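Local coordinates for protein putative solute-binding component of ABC transporter (Clostridium phytofermentans, PDB 4YS6) that binds beta-D-glucose in the cleft between its two lobes and probably delivers sugar to an ABC transporter as its solute-binding component, at residues R50-D54 against A122-L126; Q148-I152 against I267-Q271; D247-L251 against C273-N277; S287-K292 against P336-D340; F291-R295 against L347-Y353. One frame throughout, in Å; residues are numbered along the deposited sequence.

Interaction 1 of 5, residues R50-D54 against A122-L126; sequences RWNQD and AYDRL. With NA (sodium ion), chain I; BGC (beta-D-glucopyranose), chain D.
Y123, the last residue of strand 119-123, sends its hydroxyl to D54 on helix 50-64: Y123 OH donates to D54 OD1 over 2.6 Å, on the anti side of the carboxylate. The same oxygen takes R50 NH2 on its syn side at 2.9 Å, while R50 NE binds D54 OD2, a side-on grip that fixes the guanidinium's rotation, with both D54 oxygens close to its plane. W51 CZ3 meets the edge of the Y123 ring. D124 follows in the loop beyond the strand, which lines the cleft that holds glucose here, consistent with a periplasmic sugar-binding fold. D124 OD1 receives R50 NH1 at 2.8 Å from above the carboxylate plane, with the two planes 83° apart; R50 NH2 adds a weak bond to the same atom. D124 OD2 accepts from glucose O2 (2.8 Å), and R50 NH1 also donates to glucose O3 (2.9 Å). R125 runs extended from CG to NE, bringing NE to glucose O1 (2.9 Å) and NH2 to the ring oxygen O5 in a nearly straight bond (173°). W51 CZ2 lies over one face of the R125 guanidinium, and W51 NE1 donates to glucose O6 at 3.0 Å. R125 NH1 has its own partner in S100 O.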
# COMPACT_ATOMS: atom_id res chain seq x y z
N ARG A 50 3.56 -5.60 -6.08
CA ARG A 50 3.51 -6.47 -4.92
C ARG A 50 2.47 -7.59 -5.06
O ARG A 50 2.69 -8.71 -4.56
CB ARG A 50 3.23 -5.68 -3.62
CG ARG A 50 1.91 -4.99 -3.54
CD ARG A 50 1.59 -4.60 -2.10
NE ARG A 50 1.24 -5.76 -1.28
CZ ARG A 50 0.77 -5.67 -0.04
NH1 ARG A 50 0.66 -4.49 0.56
NH2 ARG A 50 0.43 -6.76 0.64
N TRP A 51 1.37 -7.34 -5.75
CA TRP A 51 0.25 -8.29 -5.78
C TRP A 51 0.62 -9.55 -6.52
O TRP A 51 0.02 -10.59 -6.30
CB TRP A 51 -1.01 -7.65 -6.39
CG TRP A 51 -1.31 -6.36 -5.71
CD1 TRP A 51 -1.12 -5.12 -6.24
CD2 TRP A 51 -1.76 -6.15 -4.36
NE1 TRP A 51 -1.43 -4.15 -5.32
CE2 TRP A 51 -1.81 -4.76 -4.15
CE3 TRP A 51 -2.13 -7.01 -3.32
CZ2 TRP A 51 -2.23 -4.21 -2.94
CZ3 TRP A 51 -2.52 -6.45 -2.11
CH2 TRP A 51 -2.57 -5.07 -1.94
N ASN A 52 1.64 -9.46 -7.38
CA ASN A 52 2.21 -10.67 -7.99
C ASN A 52 2.79 -11.59 -6.92
O ASN A 52 2.58 -12.82 -6.94
CB ASN A 52 3.28 -10.30 -9.00
CG ASN A 52 2.70 -9.57 -10.20
OD1 ASN A 52 2.16 -10.18 -11.12
ND2 ASN A 52 2.80 -8.27 -10.20
N GLN A 53 3.49 -11.00 -5.97
CA GLN A 53 4.07 -11.75 -4.87
C GLN A 53 3.00 -12.17 -3.87
O GLN A 53 3.02 -13.31 -3.40
CB GLN A 53 5.16 -10.94 -4.18
CG GLN A 53 6.50 -10.91 -4.92
CD GLN A 53 6.50 -9.94 -6.06
OE1 GLN A 53 6.41 -8.73 -5.84
NE2 GLN A 53 6.59 -10.44 -7.29
N ASP A 54 2.07 -11.28 -3.55
CA ASP A 54 0.98 -11.64 -2.65
C ASP A 54 0.24 -12.88 -3.16
O ASP A 54 0.01 -13.83 -2.42
CB ASP A 54 -0.01 -10.49 -2.51
CG ASP A 54 0.55 -9.31 -1.73
OD1 ASP A 54 0.69 -9.39 -0.48
OD2 ASP A 54 0.81 -8.28 -2.37
N ALA A 122 -10.49 -10.01 4.35
CA ALA A 122 -9.98 -8.84 3.63
C ALA A 122 -8.48 -8.89 3.68
O ALA A 122 -7.89 -8.93 4.77
CB ALA A 122 -10.47 -7.57 4.25
N TYR A 123 -7.85 -8.91 2.51
CA TYR A 123 -6.42 -9.04 2.37
C TYR A 123 -5.81 -7.68 2.07
O TYR A 123 -6.08 -7.11 1.01
CB TYR A 123 -6.07 -10.01 1.22
CG TYR A 123 -4.60 -10.32 1.10
CD1 TYR A 123 -3.74 -9.46 0.45
CD2 TYR A 123 -4.08 -11.47 1.65
CE1 TYR A 123 -2.38 -9.73 0.36
CE2 TYR A 123 -2.75 -11.77 1.58
CZ TYR A 123 -1.89 -10.91 0.94
OH TYR A 123 -0.56 -11.23 0.88
N ASP A 124 -5.00 -7.20 3.02
CA ASP A 124 -4.22 -5.96 2.96
C ASP A 124 -5.05 -4.68 3.00
O ASP A 124 -4.73 -3.77 3.79
CB ASP A 124 -3.31 -5.91 1.76
CG ASP A 124 -2.28 -4.82 1.90
OD1 ASP A 124 -1.21 -5.05 2.54
OD2 ASP A 124 -2.57 -3.69 1.47
N ARG A 125 -6.07 -4.61 2.15
CA ARG A 125 -7.01 -3.49 2.10
C ARG A 125 -8.32 -3.86 2.77
O ARG A 125 -8.83 -4.95 2.57
CB ARG A 125 -7.30 -3.11 0.65
CG ARG A 125 -6.03 -2.71 -0.10
CD ARG A 125 -6.31 -2.66 -1.59
NE ARG A 125 -5.17 -2.10 -2.33
CZ ARG A 125 -5.15 -1.91 -3.65
NH1 ARG A 125 -6.17 -2.28 -4.39
NH2 ARG A 125 -4.10 -1.35 -4.23
N LEU A 126 -8.88 -2.95 3.55
CA LEU A 126 -10.11 -3.26 4.24
C LEU A 126 -11.33 -3.13 3.30
O LEU A 126 -11.44 -2.19 2.52
CB LEU A 126 -10.23 -2.37 5.47
CG LEU A 126 -11.39 -2.67 6.42
CD1 LEU A 126 -11.32 -4.07 6.98
CD2 LEU A 126 -11.45 -1.62 7.54
NA NA I . 3.13 -14.26 -9.41
C2 BGC D . -0.94 -1.38 -0.35
C3 BGC D . 0.39 -0.85 -0.78
C4 BGC D . 0.52 -0.74 -2.24
C5 BGC D . -0.62 0.02 -2.85
C6 BGC D . -0.64 -0.03 -4.37
C1 BGC D . -2.05 -0.45 -0.89
O1 BGC D . -3.23 -0.86 -0.58
O2 BGC D . -1.02 -1.42 1.07
O3 BGC D . 1.40 -1.78 -0.22
O4 BGC D . 1.72 -0.01 -2.61
O5 BGC D . -1.86 -0.58 -2.38
O6 BGC D . -0.44 -1.34 -4.86
O HOH W 1 1.94 -13.14 -11.17
O HOH W 2 5.35 -13.61 -10.01
O HOH W 3 0.77 -14.89 -9.21

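Interaction 2 of 5, residues Q148-I152 against I267-Q271; sequences QGEYI and IVTGQ
This is a buried helix-on-sheet contact in the lobe that carries the four-stranded parallel sheet: Q148, Y151 and I152 of helix 141-155 lie against I267, T269 and G270, at and just beyond the edge strand 267-268. The apolar part is built on two methyl groups. With CG1 beside the backbone N (chi1 -59°), I267 turns its other branch, CG2, to the edge of the Y151 ring, in its plane, 3.7 Å from Y151 CE2. The same methyl is 4.1 Å from I152 CG1. T269 offers its own methyl, CG2, to I152 CG1 and CD1, the two side chains crossing at about a right angle with T269 CG2 and I152 CD1 4.0 Å apart. The threonine hydroxyl is turned to C244 O of the adjacent strand 241-244. Such layering of helices on a parallel sheet is the alpha/beta architecture of each lobe in periplasmic binding proteins, and L243 of strand 241-244 continues the apolar surface under Q148, I152 and T269. At the end nearer the sugar, Q148 stretches out beyond CG and donates NE2 to G270 O at 3.0 Å. The bond is fairly straight (156°) and lies in the amide plane, but it meets the carbonyl from above its plane. Q148 NE2 has a second acceptor in S245 O and also touches Q271 CB. The amide of Q271 itself is bonded to K292 NZ and S245 O.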
# COMPACT_ATOMS: atom_id res chain seq x y z
N GLN A 148 7.04 7.41 7.37
CA GLN A 148 7.34 8.30 6.23
C GLN A 148 7.38 9.76 6.68
O GLN A 148 8.28 10.52 6.28
CB GLN A 148 6.31 8.15 5.11
CG GLN A 148 6.31 6.75 4.50
CD GLN A 148 5.10 6.47 3.63
OE1 GLN A 148 4.03 7.04 3.84
NE2 GLN A 148 5.27 5.58 2.69
N GLY A 149 6.44 10.14 7.53
CA GLY A 149 6.43 11.48 8.10
C GLY A 149 7.63 11.77 8.97
O GLY A 149 8.23 12.84 8.87
N GLU A 150 7.98 10.82 9.84
CA GLU A 150 9.11 11.02 10.74
C GLU A 150 10.41 11.09 9.97
O GLU A 150 11.35 11.77 10.40
CB GLU A 150 9.17 9.89 11.77
CG GLU A 150 8.08 10.01 12.82
CD GLU A 150 8.12 8.92 13.87
OE1 GLU A 150 7.59 9.16 14.98
OE2 GLU A 150 8.67 7.83 13.60
N TYR A 151 10.49 10.38 8.85
CA TYR A 151 11.70 10.43 8.02
C TYR A 151 11.91 11.84 7.48
O TYR A 151 13.00 12.39 7.57
CB TYR A 151 11.63 9.43 6.86
CG TYR A 151 12.92 9.40 6.08
CD1 TYR A 151 14.00 8.66 6.52
CD2 TYR A 151 13.07 10.15 4.92
CE1 TYR A 151 15.19 8.64 5.82
CE2 TYR A 151 14.25 10.14 4.22
CZ TYR A 151 15.31 9.38 4.67
OH TYR A 151 16.50 9.40 3.98
N ILE A 152 10.86 12.43 6.93
CA ILE A 152 10.93 13.79 6.42
C ILE A 152 11.20 14.78 7.54
O ILE A 152 12.04 15.66 7.41
CB ILE A 152 9.63 14.15 5.68
CG1 ILE A 152 9.55 13.33 4.38
CG2 ILE A 152 9.56 15.64 5.39
CD1 ILE A 152 8.28 13.46 3.60
N ILE A 267 14.12 14.88 -0.84
CA ILE A 267 13.71 13.68 -0.13
C ILE A 267 12.54 13.06 -0.88
O ILE A 267 11.59 13.77 -1.25
CB ILE A 267 13.28 13.97 1.31
CG1 ILE A 267 14.40 14.62 2.10
CG2 ILE A 267 12.81 12.68 1.97
CD1 ILE A 267 13.92 15.26 3.40
N VAL A 268 12.62 11.76 -1.15
CA VAL A 268 11.48 11.03 -1.74
C VAL A 268 11.25 9.76 -0.94
O VAL A 268 12.17 8.94 -0.80
CB VAL A 268 11.73 10.65 -3.21
CG1 VAL A 268 10.53 9.88 -3.78
CG2 VAL A 268 12.03 11.91 -4.07
N THR A 269 10.05 9.62 -0.39
CA THR A 269 9.66 8.45 0.38
C THR A 269 8.93 7.43 -0.49
O THR A 269 8.64 7.68 -1.66
CB THR A 269 8.74 8.83 1.57
OG1 THR A 269 7.51 9.38 1.09
CG2 THR A 269 9.42 9.84 2.47
N GLY A 270 8.62 6.28 0.09
CA GLY A 270 7.88 5.26 -0.61
C GLY A 270 7.51 4.11 0.29
O GLY A 270 7.63 4.18 1.52
N GLN A 271 7.06 3.04 -0.33
CA GLN A 271 6.67 1.84 0.38
C GLN A 271 6.53 0.68 -0.62
O GLN A 271 5.98 0.87 -1.71
CB GLN A 271 5.36 2.10 1.12
CG GLN A 271 4.67 0.90 1.60
CD GLN A 271 3.27 1.18 2.16
OE1 GLN A 271 2.79 0.42 2.96
NE2 GLN A 271 2.62 2.31 1.75

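Interaction 3 of 5, residues D247-L251 against C273-N277; sequences DSTAL and CDIAN
Helix 247-260 starts beside the turn at C273-D274 and the first turn of helix 275-282, with the CA atoms of D247 and N277 6.3 Å apart; D274 occupies the N-cap position of the second helix. The side chain of D247 reaches across to this turn, and D247 OD2 accepts from D274 N at 2.8 Å with its anti lone pair. This N-H...O bond is bent (138°). In return, N277 ND2 donates to D247 O over 2.9 Å, tilted 29° from the carbonyl plane. D247 O also takes the helical bond from L251 N, and these two donors arrive from opposite faces of its plane, so one carbonyl serves both the helix and the contact. The D247 and N277 side chains run antiparallel alongside each other, carboxylate and amide stacked with planes 7° apart and D247 CG lying 3.5 Å from N277 CG. In this alpha/beta lobe of a periplasmic sugar-binding protein the two helices follow strands 241-244 and 267-268 of the parallel sheet, and both start at the sugar-facing ends of those strands. D247 OD1 is engaged elsewhere, by S289 OG and Q286 NE2, while N277 ND2 has a further partner in Q286 OE1. The carboxylates of D247 and D274 are close, their OD2 atoms 4.6 Å apart; a water lies between D274 OD2 and S248 N, the bond to S248 N weak. Toward the surface, L251 places CD2 4.0 Å from A276 CB.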
# COMPACT_ATOMS: atom_id res chain seq x y z
N ASP A 247 5.65 3.11 -3.45
CA ASP A 247 6.65 3.07 -4.50
C ASP A 247 6.08 3.36 -5.90
O ASP A 247 6.75 4.00 -6.70
CB ASP A 247 7.34 1.73 -4.49
CG ASP A 247 8.49 1.64 -3.43
OD1 ASP A 247 8.72 2.58 -2.64
OD2 ASP A 247 9.16 0.58 -3.43
N SER A 248 4.86 2.93 -6.23
CA SER A 248 4.38 3.19 -7.59
C SER A 248 4.20 4.70 -7.80
O SER A 248 4.53 5.22 -8.88
CB SER A 248 3.09 2.41 -7.91
OG SER A 248 1.98 2.82 -7.12
N THR A 249 3.77 5.44 -6.77
CA THR A 249 3.68 6.88 -6.93
C THR A 249 5.07 7.52 -6.89
O THR A 249 5.36 8.41 -7.69
CB THR A 249 2.75 7.54 -5.88
OG1 THR A 249 3.22 7.29 -4.56
CG2 THR A 249 1.33 7.00 -6.03
N ALA A 250 5.94 7.04 -6.01
CA ALA A 250 7.30 7.56 -5.98
C ALA A 250 8.02 7.39 -7.31
O ALA A 250 8.82 8.25 -7.71
CB ALA A 250 8.10 6.89 -4.87
N LEU A 251 7.81 6.26 -7.97
CA LEU A 251 8.43 6.02 -9.27
C LEU A 251 8.02 7.07 -10.31
O LEU A 251 8.84 7.52 -11.11
CB LEU A 251 8.08 4.63 -9.76
CG LEU A 251 8.77 4.19 -11.04
CD1 LEU A 251 10.28 4.21 -10.85
CD2 LEU A 251 8.29 2.80 -11.40
N CYS A 273 9.22 -1.59 -1.44
CA CYS A 273 10.49 -2.02 -2.02
C CYS A 273 10.29 -2.72 -3.36
O CYS A 273 10.84 -3.82 -3.59
CB CYS A 273 11.26 -2.94 -1.07
SG CYS A 273 11.81 -2.05 0.42
N ASP A 274 9.48 -2.11 -4.23
CA ASP A 274 9.42 -2.56 -5.62
C ASP A 274 10.82 -2.55 -6.22
O ASP A 274 11.64 -1.69 -5.90
CB ASP A 274 8.51 -1.66 -6.49
CG ASP A 274 7.04 -1.78 -6.15
OD1 ASP A 274 6.64 -2.73 -5.43
OD2 ASP A 274 6.27 -0.93 -6.65
N ILE A 275 11.07 -3.45 -7.15
CA ILE A 275 12.40 -3.59 -7.74
C ILE A 275 12.86 -2.30 -8.41
O ILE A 275 14.00 -1.90 -8.22
CB ILE A 275 12.42 -4.75 -8.76
CG1 ILE A 275 12.33 -6.06 -8.00
CG2 ILE A 275 13.70 -4.76 -9.59
CD1 ILE A 275 12.08 -7.27 -8.88
N ALA A 276 12.00 -1.66 -9.19
CA ALA A 276 12.36 -0.41 -9.86
C ALA A 276 12.84 0.63 -8.86
O ALA A 276 13.82 1.34 -9.10
CB ALA A 276 11.17 0.12 -10.64
N ASN A 277 12.11 0.73 -7.74
CA ASN A 277 12.44 1.71 -6.71
C ASN A 277 13.69 1.37 -5.95
O ASN A 277 14.43 2.28 -5.57
CB ASN A 277 11.27 1.87 -5.76
CG ASN A 277 10.03 2.28 -6.48
OD1 ASN A 277 9.49 1.51 -7.27
ND2 ASN A 277 9.55 3.49 -6.22
O HOH W 4 4.38 0.29 -5.01

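Interaction 4 of 5, residues S287-K292 against P336-D340; sequences SMSIFK and PVFAD. With BGC (beta-D-glucopyranose), chain D.
I290 and P336 form the apolar centre on one face of an antiparallel strand pair: I290 CG2 lies 3.5 Å from P336 CB, the two side chains side by side and pointing the same way. The pair is strand 289-291 against the end of strand 331-339, at the edge of the seven-stranded mixed sheet that also carries strands 38-43 and 119-123. On the same face as I290, F338 turns its ring toward selenomethionine M288. The M288 chain is bent at chi2 and chi3, folding back so that both CB and CE lie 3.7 Å from F338 CE2, and the two side chains cross at about a right angle. K147 and Y151 of helix 141-155 cover this face. F291, V337 and A339 occupy the other face, where F291 CB is 4.4 Å from A339 CB, and L347 of helix 344-349 packs on V337 and A339.

Between the strands, four backbone bonds join the hydrogen-bonded pairs S289 with A339 and F291 with V337. The shortest is F291 N to V337 O at 2.7 Å; I290, paired without hydrogen bonds with F338, adds a CA-H...O contact to V337 O. Polar ends lead out of the pair: S289 OG goes to D247 OD1 and D340 OD1 to T342 OG1. K292 leaves the strand for the sugar, its bend at chi3 (-60°) carrying NZ into the pocket, where Q271 OE1 also binds it. There K292 NZ donates to glucose O3 at 2.9 Å and, more weakly, to glucose O2 at 3.1 Å.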
# COMPACT_ATOMS: atom_id res chain seq x y z
N SER A 287 14.92 8.09 -1.39
CA SER A 287 15.58 8.13 -0.07
C SER A 287 15.41 6.87 0.76
O SER A 287 16.35 6.42 1.43
CB SER A 287 15.03 9.31 0.74
OG SER A 287 15.19 10.52 0.03
N MSE A 288 14.20 6.36 0.75
CA MSE A 288 13.84 5.23 1.59
C MSE A 288 12.60 4.57 1.03
O MSE A 288 11.90 5.13 0.16
CB MSE A 288 13.59 5.70 3.03
CG MSE A 288 12.45 6.69 3.16
SE MSE A 288 10.63 5.94 3.26
CE MSE A 288 10.39 5.89 5.20
N SER A 289 12.33 3.37 1.53
CA SER A 289 11.09 2.71 1.27
C SER A 289 10.74 1.93 2.54
O SER A 289 11.40 2.06 3.57
CB SER A 289 11.18 1.81 0.03
OG SER A 289 9.90 1.30 -0.36
N ILE A 290 9.63 1.25 2.51
CA ILE A 290 9.16 0.47 3.65
C ILE A 290 9.01 -0.93 3.13
O ILE A 290 8.36 -1.15 2.10
CB ILE A 290 7.81 1.00 4.21
CG1 ILE A 290 7.92 2.44 4.74
CG2 ILE A 290 7.26 0.05 5.29
CD1 ILE A 290 8.81 2.64 5.89
N PHE A 291 9.62 -1.89 3.82
CA PHE A 291 9.55 -3.28 3.42
C PHE A 291 8.41 -3.96 4.17
O PHE A 291 8.38 -3.98 5.39
CB PHE A 291 10.85 -4.02 3.69
CG PHE A 291 10.79 -5.49 3.40
CD1 PHE A 291 10.42 -5.95 2.14
CD2 PHE A 291 11.15 -6.42 4.35
CE1 PHE A 291 10.39 -7.32 1.87
CE2 PHE A 291 11.13 -7.77 4.08
CZ PHE A 291 10.74 -8.21 2.82
N LYS A 292 7.50 -4.52 3.39
CA LYS A 292 6.38 -5.29 3.88
C LYS A 292 6.49 -6.70 3.28
O LYS A 292 6.29 -6.92 2.08
CB LYS A 292 5.05 -4.60 3.50
CG LYS A 292 4.98 -3.14 3.94
CD LYS A 292 3.58 -2.56 3.93
CE LYS A 292 2.92 -2.58 2.57
NZ LYS A 292 1.65 -1.79 2.67
N PRO A 336 5.71 -3.31 9.56
CA PRO A 336 6.46 -2.81 8.40
C PRO A 336 7.85 -2.41 8.84
O PRO A 336 8.03 -2.06 10.02
CB PRO A 336 5.62 -1.63 7.92
CG PRO A 336 5.03 -1.08 9.18
CD PRO A 336 4.81 -2.27 10.10
N VAL A 337 8.83 -2.47 7.93
CA VAL A 337 10.22 -2.26 8.31
C VAL A 337 10.83 -1.18 7.45
O VAL A 337 10.72 -1.20 6.22
CB VAL A 337 11.05 -3.57 8.15
CG1 VAL A 337 12.51 -3.34 8.51
CG2 VAL A 337 10.46 -4.66 9.04
N PHE A 338 11.52 -0.24 8.08
CA PHE A 338 12.21 0.81 7.33
C PHE A 338 13.33 0.22 6.47
O PHE A 338 14.18 -0.53 6.97
CB PHE A 338 12.79 1.83 8.31
CG PHE A 338 13.59 2.92 7.67
CD1 PHE A 338 14.94 2.78 7.46
CD2 PHE A 338 12.98 4.10 7.30
CE1 PHE A 338 15.68 3.79 6.87
CE2 PHE A 338 13.72 5.12 6.71
CZ PHE A 338 15.07 4.95 6.50
N ALA A 339 13.35 0.59 5.19
CA ALA A 339 14.40 0.17 4.29
C ALA A 339 15.08 1.34 3.58
O ALA A 339 14.45 2.29 3.14
CB ALA A 339 13.83 -0.79 3.27
N ASP A 340 16.39 1.26 3.46
CA ASP A 340 17.08 2.18 2.58
C ASP A 340 18.28 1.47 2.00
O ASP A 340 18.41 0.25 2.14
CB ASP A 340 17.47 3.47 3.31
CG ASP A 340 18.47 3.27 4.44
OD1 ASP A 340 19.12 2.20 4.57
OD2 ASP A 340 18.63 4.24 5.19
C2 BGC D . -0.94 -1.38 -0.35
C3 BGC D . 0.39 -0.85 -0.78
C4 BGC D . 0.52 -0.74 -2.24
C5 BGC D . -0.62 0.02 -2.85
C6 BGC D . -0.64 -0.03 -4.37
C1 BGC D . -2.05 -0.45 -0.89
O1 BGC D . -3.23 -0.86 -0.58
O2 BGC D . -1.02 -1.42 1.07
O3 BGC D . 1.40 -1.78 -0.22
O4 BGC D . 1.72 -0.01 -2.61
O5 BGC D . -1.86 -0.58 -2.38
O6 BGC D . -0.44 -1.34 -4.86

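Interaction 5 of 5, residues F291-R295 against L347-Y353; sequences FKDTR and LLIDSGY. With BGC (beta-D-glucopyranose), chain D.
Just behind the glucose pocket, where the chain passes from K292 into helix 294-309, F291, T294 and R295 pack against Y353 and against L347 and L348 of helix 344-349. F291 and Y353 form a T-shaped pair, the edge of F291 toward the face of Y353, with centroids 5.0 Å apart and planes at 85°. L348 CD2 makes a CH-pi contact over one face of the F291 ring, 3.8 Å from its centroid. In the two-lobed periplasmic binding protein fold this lies probably near the crossover between the lobes, with the C-terminal segment laid against the start of helix 294-309. D293 N-caps that helix: D293 OD1 accepts from R295 N at 3.0 Å, while its syn lone pair takes R295 NE at 2.9 Å. R295 NH2 completes this side-on grip at D293 OD2, fixing the guanidinium with the edge of the Y353 ring over one of its faces, planes 86° apart. R295 NH1 (2.9 Å) and NH2 (3.1 Å) both donate end-on to S351 O, from the same face of the carbonyl plane. S351 OG in turn donates to L347 O at 2.6 Å. At the other end of the Y353 ring, Y353 OH and T294 OG1 share a hydrogen bond of 2.8 Å.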
# COMPACT_ATOMS: atom_id res chain seq x y z
N PHE A 291 9.62 -1.89 3.82
CA PHE A 291 9.55 -3.28 3.42
C PHE A 291 8.41 -3.96 4.17
O PHE A 291 8.38 -3.98 5.39
CB PHE A 291 10.85 -4.02 3.69
CG PHE A 291 10.79 -5.49 3.40
CD1 PHE A 291 10.42 -5.95 2.14
CD2 PHE A 291 11.15 -6.42 4.35
CE1 PHE A 291 10.39 -7.32 1.87
CE2 PHE A 291 11.13 -7.77 4.08
CZ PHE A 291 10.74 -8.21 2.82
N LYS A 292 7.50 -4.52 3.39
CA LYS A 292 6.38 -5.29 3.88
C LYS A 292 6.49 -6.70 3.28
O LYS A 292 6.29 -6.92 2.08
CB LYS A 292 5.05 -4.60 3.50
CG LYS A 292 4.98 -3.14 3.94
CD LYS A 292 3.58 -2.56 3.93
CE LYS A 292 2.92 -2.58 2.57
NZ LYS A 292 1.65 -1.79 2.67
N ASP A 293 6.88 -7.65 4.11
CA ASP A 293 7.20 -8.98 3.59
C ASP A 293 5.88 -9.71 3.28
O ASP A 293 5.21 -10.20 4.20
CB ASP A 293 8.05 -9.77 4.59
CG ASP A 293 8.61 -11.05 4.01
OD1 ASP A 293 8.00 -11.62 3.07
OD2 ASP A 293 9.67 -11.51 4.49
N THR A 294 5.52 -9.77 2.00
CA THR A 294 4.24 -10.39 1.63
C THR A 294 4.17 -11.87 1.99
O THR A 294 3.08 -12.43 2.10
CB THR A 294 3.94 -10.25 0.11
OG1 THR A 294 4.94 -10.89 -0.69
CG2 THR A 294 3.85 -8.80 -0.27
N ARG A 295 5.33 -12.52 2.17
CA ARG A 295 5.32 -13.93 2.54
C ARG A 295 4.76 -14.09 3.95
O ARG A 295 4.07 -15.07 4.26
CB ARG A 295 6.73 -14.50 2.48
CG ARG A 295 7.38 -14.40 1.14
CD ARG A 295 8.83 -14.83 1.25
NE ARG A 295 9.57 -13.88 2.07
CZ ARG A 295 10.89 -13.93 2.25
NH1 ARG A 295 11.59 -14.88 1.69
NH2 ARG A 295 11.48 -13.02 3.00
N LEU A 347 17.71 -6.92 4.25
CA LEU A 347 16.28 -7.06 4.31
C LEU A 347 15.69 -7.84 3.17
O LEU A 347 14.72 -8.57 3.39
CB LEU A 347 15.60 -5.69 4.33
CG LEU A 347 15.69 -4.90 5.63
CD1 LEU A 347 14.94 -3.61 5.40
CD2 LEU A 347 15.12 -5.67 6.83
N LEU A 348 16.24 -7.65 1.97
CA LEU A 348 15.60 -8.15 0.75
C LEU A 348 16.30 -9.35 0.11
O LEU A 348 15.64 -10.20 -0.45
CB LEU A 348 15.51 -7.05 -0.30
CG LEU A 348 14.79 -5.78 0.13
CD1 LEU A 348 14.84 -4.78 -1.01
CD2 LEU A 348 13.36 -6.06 0.50
N ILE A 349 17.62 -9.40 0.22
CA ILE A 349 18.39 -10.47 -0.42
C ILE A 349 18.70 -11.57 0.58
O ILE A 349 18.42 -12.74 0.31
CB ILE A 349 19.68 -9.93 -1.04
CG1 ILE A 349 19.36 -8.99 -2.21
CG2 ILE A 349 20.58 -11.06 -1.51
CD1 ILE A 349 18.79 -9.68 -3.42
N ASP A 350 19.22 -11.22 1.75
CA ASP A 350 19.61 -12.23 2.73
C ASP A 350 18.37 -12.93 3.33
O ASP A 350 18.46 -14.05 3.86
CB ASP A 350 20.47 -11.59 3.84
CG ASP A 350 21.81 -11.05 3.34
OD1 ASP A 350 22.21 -11.35 2.18
OD2 ASP A 350 22.47 -10.34 4.13
N SER A 351 17.22 -12.28 3.22
CA SER A 351 15.93 -12.83 3.63
C SER A 351 15.27 -13.71 2.58
O SER A 351 14.24 -14.33 2.84
CB SER A 351 14.95 -11.71 3.92
OG SER A 351 14.63 -11.11 2.69
N GLY A 352 15.83 -13.70 1.38
CA GLY A 352 15.35 -14.53 0.31
C GLY A 352 14.19 -13.91 -0.43
O GLY A 352 13.57 -14.55 -1.27
N TYR A 353 13.87 -12.66 -0.13
CA TYR A 353 12.71 -12.04 -0.80
C TYR A 353 12.95 -11.85 -2.30
O TYR A 353 12.11 -12.20 -3.13
CB TYR A 353 12.37 -10.70 -0.14
CG TYR A 353 10.97 -10.24 -0.47
CD1 TYR A 353 9.89 -10.73 0.24
CD2 TYR A 353 10.72 -9.36 -1.51
CE1 TYR A 353 8.60 -10.35 -0.05
CE2 TYR A 353 9.40 -8.96 -1.81
CZ TYR A 353 8.35 -9.46 -1.07
OH TYR A 353 7.02 -9.10 -1.32
C2 BGC D . -0.94 -1.38 -0.35
C3 BGC D . 0.39 -0.85 -0.78
C4 BGC D . 0.52 -0.74 -2.24
C5 BGC D . -0.62 0.02 -2.85
C6 BGC D . -0.64 -0.03 -4.37
C1 BGC D . -2.05 -0.45 -0.89
O1 BGC D . -3.23 -0.86 -0.58
O2 BGC D . -1.02 -1.42 1.07
O3 BGC D . 1.40 -1.78 -0.22
O4 BGC D . 1.72 -0.01 -2.61
O5 BGC D . -1.86 -0.58 -2.38
O6 BGC D . -0.44 -1.34 -4.86

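Along the chain, interaction 1 closes before the others open, interactions 2 and 3 alternate in their segments, and interactions 4 and 5 share F291 and K292. Interactions 1 and 4 both reach the seven-stranded mixed sheet, their centres about 17 Å apart, whereas interaction 2 includes strand 267-268 of the four-stranded parallel sheet, and interaction 3 joins the helices before and after it in the chain. The centres of interactions 2 and 4 are about 9 Å apart, and those of 1 and 2 about 22 Å. Q271 of interaction 2 bonds to K292, and D247 of interaction 3 to S289. The glucose is reached by interaction 1 and, through K292, by interactions 4 and 5, consistent with a sugar held between two lobes.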